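Local coordinates for Poly(A) RNA polymerase protein 2 (Saccharomyces cerevisiae, PDB 3NYB) that probably adds adenylate tails to RNA as the catalytic poly(A) polymerase subunit of TRAMP, a nuclear RNA surveillance complex, working with the zinc-knuckle protein Air2p, at residues L197-R202 against P243-K248; I265-P268 against S272-I275. The protein carries 1 engineered substitution. One frame throughout, in Å; residues are numbered along the deposited sequence.

Interaction 1 of 2, residues L197-R202 against P243-K248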
# COMPACT_ATOMS: atom_id res chain seq x y z
N LEU A 197 11.03 -0.52 -2.66
CA LEU A 197 11.79 -1.75 -2.45
C LEU A 197 12.87 -1.95 -3.50
O LEU A 197 14.03 -2.17 -3.17
CB LEU A 197 10.84 -2.96 -2.43
CG LEU A 197 10.46 -3.64 -1.10
CD1 LEU A 197 10.20 -2.66 0.02
CD2 LEU A 197 9.27 -4.59 -1.28
N HIS A 198 12.48 -1.87 -4.77
CA HIS A 198 13.38 -2.26 -5.85
C HIS A 198 14.53 -1.30 -6.11
O HIS A 198 15.52 -1.69 -6.72
CB HIS A 198 12.60 -2.52 -7.14
CG HIS A 198 12.48 -3.97 -7.47
ND1 HIS A 198 12.41 -4.96 -6.49
CD2 HIS A 198 12.41 -4.63 -8.65
CE1 HIS A 198 12.31 -6.14 -7.06
NE2 HIS A 198 12.30 -5.97 -8.38
N MET A 199 14.42 -0.07 -5.64
CA MET A 199 15.53 0.86 -5.82
C MET A 199 16.09 1.41 -4.51
O MET A 199 16.48 2.57 -4.42
CB MET A 199 15.16 1.98 -6.78
CG MET A 199 13.90 2.72 -6.45
SD MET A 199 13.62 3.99 -7.68
CE MET A 199 15.02 5.05 -7.36
N HIS A 200 16.14 0.57 -3.49
CA HIS A 200 16.70 0.95 -2.21
C HIS A 200 18.15 0.51 -2.19
O HIS A 200 18.45 -0.65 -2.48
CB HIS A 200 15.90 0.28 -1.09
CG HIS A 200 16.44 0.53 0.28
ND1 HIS A 200 17.63 -0.00 0.73
CD2 HIS A 200 15.92 1.23 1.32
CE1 HIS A 200 17.83 0.37 1.98
NE2 HIS A 200 16.81 1.12 2.36
N PRO A 201 19.07 1.43 -1.86
CA PRO A 201 20.53 1.23 -1.89
C PRO A 201 20.98 -0.16 -1.43
O PRO A 201 21.82 -0.78 -2.06
CB PRO A 201 21.04 2.31 -0.94
CG PRO A 201 20.04 3.41 -1.06
CD PRO A 201 18.71 2.75 -1.33
N ARG A 202 20.41 -0.64 -0.33
CA ARG A 202 20.82 -1.91 0.25
C ARG A 202 20.16 -3.07 -0.46
O ARG A 202 20.51 -4.23 -0.23
CB ARG A 202 20.48 -1.96 1.73
CG ARG A 202 21.06 -0.82 2.54
CD ARG A 202 22.56 -0.96 2.66
NE ARG A 202 23.09 -0.10 3.72
CZ ARG A 202 24.18 -0.39 4.42
NH1 ARG A 202 24.84 -1.51 4.18
NH2 ARG A 202 24.60 0.44 5.36
N PRO A 243 11.32 -0.44 -12.07
CA PRO A 243 10.81 0.80 -11.49
C PRO A 243 11.70 1.99 -11.86
O PRO A 243 12.93 1.87 -11.85
CB PRO A 243 10.88 0.53 -9.98
CG PRO A 243 11.75 -0.68 -9.84
CD PRO A 243 11.44 -1.49 -11.04
N VAL A 244 11.08 3.12 -12.16
CA VAL A 244 11.78 4.25 -12.76
C VAL A 244 11.17 5.58 -12.33
O VAL A 244 9.95 5.69 -12.19
CB VAL A 244 11.70 4.16 -14.30
CG1 VAL A 244 11.59 5.54 -14.93
CG2 VAL A 244 12.87 3.39 -14.85
N TYR A 245 12.01 6.58 -12.09
CA TYR A 245 11.52 7.95 -11.96
C TYR A 245 11.78 8.69 -13.26
O TYR A 245 12.80 8.47 -13.92
CB TYR A 245 12.24 8.71 -10.85
CG TYR A 245 12.17 8.12 -9.46
CD1 TYR A 245 11.15 7.26 -9.09
CD2 TYR A 245 13.13 8.45 -8.51
CE1 TYR A 245 11.10 6.72 -7.81
CE2 TYR A 245 13.08 7.93 -7.23
CZ TYR A 245 12.06 7.06 -6.89
OH TYR A 245 12.03 6.54 -5.61
N PHE A 246 10.87 9.58 -13.64
CA PHE A 246 11.17 10.55 -14.68
C PHE A 246 10.55 11.90 -14.35
O PHE A 246 9.51 11.95 -13.69
CB PHE A 246 10.76 10.05 -16.08
CG PHE A 246 9.32 9.64 -16.20
CD1 PHE A 246 8.35 10.55 -16.58
CD2 PHE A 246 8.95 8.32 -15.99
CE1 PHE A 246 7.03 10.16 -16.72
CE2 PHE A 246 7.63 7.92 -16.12
CZ PHE A 246 6.67 8.84 -16.49
N PRO A 247 11.19 12.99 -14.78
CA PRO A 247 10.72 14.34 -14.43
C PRO A 247 9.40 14.64 -15.13
O PRO A 247 9.19 14.21 -16.27
CB PRO A 247 11.83 15.26 -14.95
CG PRO A 247 12.99 14.35 -15.30
CD PRO A 247 12.37 13.04 -15.66
N LYS A 248 8.51 15.36 -14.46
CA LYS A 248 7.21 15.67 -15.05
C LYS A 248 7.40 16.35 -16.39
O LYS A 248 6.69 16.05 -17.35
CB LYS A 248 6.41 16.60 -14.13
CG LYS A 248 6.17 16.05 -12.73
CD LYS A 248 5.10 14.97 -12.73
CE LYS A 248 4.87 14.44 -11.32
NZ LYS A 248 4.10 15.40 -10.48
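M199 and Y245 supply the densest part of this contact, the thioether lying across one face of the phenol. The sulfur SD of M199 stands 3.9 Å from the centroid of the Y245 ring and 27° off its normal, while the terminal methyl CE of M199 sits 3.5 Å from CE2 of Y245. M199 reaches the ring because CG is tucked between the backbone N and the carbonyl carbon (chi1 53°); the chain then runs extended and bends only at its last torsion, which brings the methyl over the rim of the ring, near CE2 and CZ. Both residues are buried, and no hydrogen bond crosses between the segments, leaving shape and dispersion to carry the contact.

The other half is looser. H198, partly exposed, offers chiefly its CB, which lies 3.4 Å from CG of P243. Its imidazole meets the proline only at the rim, with CD of P243 near the ring plane and 4.1 Å from CD2 of H198. Beyond M199 the chain has left the helix, and H200 caps the next short one: its ND1 accepts from N of R202 at 3.0 Å, the donor tilted out of the ring plane, while its NE2 bonds to E220. Both imidazole nitrogens are thus engaged, which probably holds the H200 ring in place.

Y48 of the Protein AIR2 chain packs on M199 and V244, and C49 of that chain on Y245. The arrangement is a Met-aromatic contact, here joining the end of helix 186-198 to strand 243-247 beside the interface with Air2p.

Interaction 2 of 2, residues I265-P268 against S272-I275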
# COMPACT_ATOMS: atom_id res chain seq x y z
N ILE A 265 1.72 8.61 -11.55
CA ILE A 265 2.20 7.27 -11.81
C ILE A 265 1.69 6.86 -13.18
O ILE A 265 0.50 6.97 -13.46
CB ILE A 265 1.71 6.28 -10.74
CG1 ILE A 265 2.36 6.58 -9.39
CG2 ILE A 265 2.03 4.86 -11.13
CD1 ILE A 265 1.75 5.81 -8.25
N GLN A 266 2.61 6.40 -14.03
CA GLN A 266 2.28 6.07 -15.41
C GLN A 266 1.33 4.89 -15.53
O GLN A 266 1.62 3.79 -15.04
CB GLN A 266 3.56 5.79 -16.20
CG GLN A 266 3.38 5.83 -17.70
CD GLN A 266 4.68 6.05 -18.43
OE1 GLN A 266 5.63 5.28 -18.27
NE2 GLN A 266 4.73 7.11 -19.24
N ASP A 267 0.19 5.12 -16.17
CA ASP A 267 -0.81 4.07 -16.37
C ASP A 267 -0.23 2.94 -17.21
O ASP A 267 0.17 3.17 -18.35
CB ASP A 267 -2.06 4.65 -17.03
CG ASP A 267 -3.24 3.70 -16.99
OD1 ASP A 267 -3.04 2.51 -16.66
OD2 ASP A 267 -4.38 4.15 -17.28
N PRO A 268 -0.18 1.72 -16.66
CA PRO A 268 0.44 0.59 -17.36
C PRO A 268 -0.23 0.23 -18.67
O PRO A 268 0.39 -0.41 -19.51
CB PRO A 268 0.26 -0.57 -16.37
CG PRO A 268 0.11 0.06 -15.07
CD PRO A 268 -0.62 1.35 -15.31
N SER A 272 0.02 7.20 -21.54
CA SER A 272 -0.41 8.55 -21.85
C SER A 272 -0.97 9.32 -20.65
O SER A 272 -0.96 10.55 -20.65
CB SER A 272 -1.45 8.51 -22.98
OG SER A 272 -2.41 9.54 -22.82
N ASN A 273 -1.47 8.61 -19.64
CA ASN A 273 -2.00 9.27 -18.45
C ASN A 273 -1.58 8.60 -17.14
O ASN A 273 -1.20 7.42 -17.13
CB ASN A 273 -3.53 9.37 -18.52
CG ASN A 273 -4.21 8.11 -18.02
OD1 ASN A 273 -5.21 8.19 -17.30
ND2 ASN A 273 -3.69 6.95 -18.39
N ASN A 274 -1.65 9.34 -16.04
CA ASN A 274 -1.37 8.73 -14.75
C ASN A 274 -2.64 8.22 -14.07
O ASN A 274 -3.69 8.85 -14.13
CB ASN A 274 -0.54 9.65 -13.83
CG ASN A 274 -1.38 10.61 -13.02
OD1 ASN A 274 -2.61 10.64 -13.12
ND2 ASN A 274 -0.72 11.42 -12.21
N ILE A 275 -2.54 7.05 -13.46
CA ILE A 275 -3.70 6.49 -12.79
C ILE A 275 -3.93 7.13 -11.43
O ILE A 275 -4.92 6.85 -10.77
CB ILE A 275 -3.60 4.95 -12.67
CG1 ILE A 275 -2.15 4.50 -12.83
CG2 ILE A 275 -4.42 4.28 -13.74
CD1 ILE A 275 -1.21 5.07 -11.81
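D267 holds its carboxylate opposite the backbone N (chi1 -167°), and N273 folds its amide back between its own N and carbonyl carbon, two rotations that bring OD2 of D267 and ND2 of N273 within 3.1 Å. The bond is nearly straight, 163° at the hydrogen. OD2 receives it on the anti lone pair, the one turned away from OD1, and lies close to the amide plane of N273. A backbone bond runs beside it, from N of D267 to O of N273 at 2.9 Å, so the pair is gripped twice. The segments form the base of a hairpin-like turn, with Q266 and N274 facing each other as an antiparallel, non-hydrogen-bonded pair; Q266 is also backbone-bonded to L236, which ties the turn to strand 234-238. The other carboxylate oxygen, OD1 of D267, accepts from N of G269 in an Asx turn that starts the connecting loop. An alanine at D267 would remove both acceptors and would probably leave the N273 amide freer to swing and the G269 end of the loop less firmly set. The CG2 methyl of I275 lies against the D267 carboxylate, 3.5 Å from CG of D267, and the apolar packing comes from its CD1, which meets the branch methyl CG2 of I265. F187 of helix 186-198 touches both I275 and P268, and C191 of the same helix touches I265.

Both contacts rest on helix 186-198, but at different places: interaction 1 lies at its C-terminal end, whereas interaction 2 packs on F187 and C191 nearer its start. Both also border strand 234-238, interaction 1 through its sheet partner 243-247 and interaction 2 through a backbone bond. Their centres are about 16 Å apart, yet they touch where CZ of F246 meets NE2 of Q266 at 3.8 Å. Interaction 1 is mostly buried and apolar, joining segments distant in sequence beside Air2p. Interaction 2 is local, partly buried and rich in backbone and side-chain hydrogen bonds, and no other protein chain of the assembly touches it.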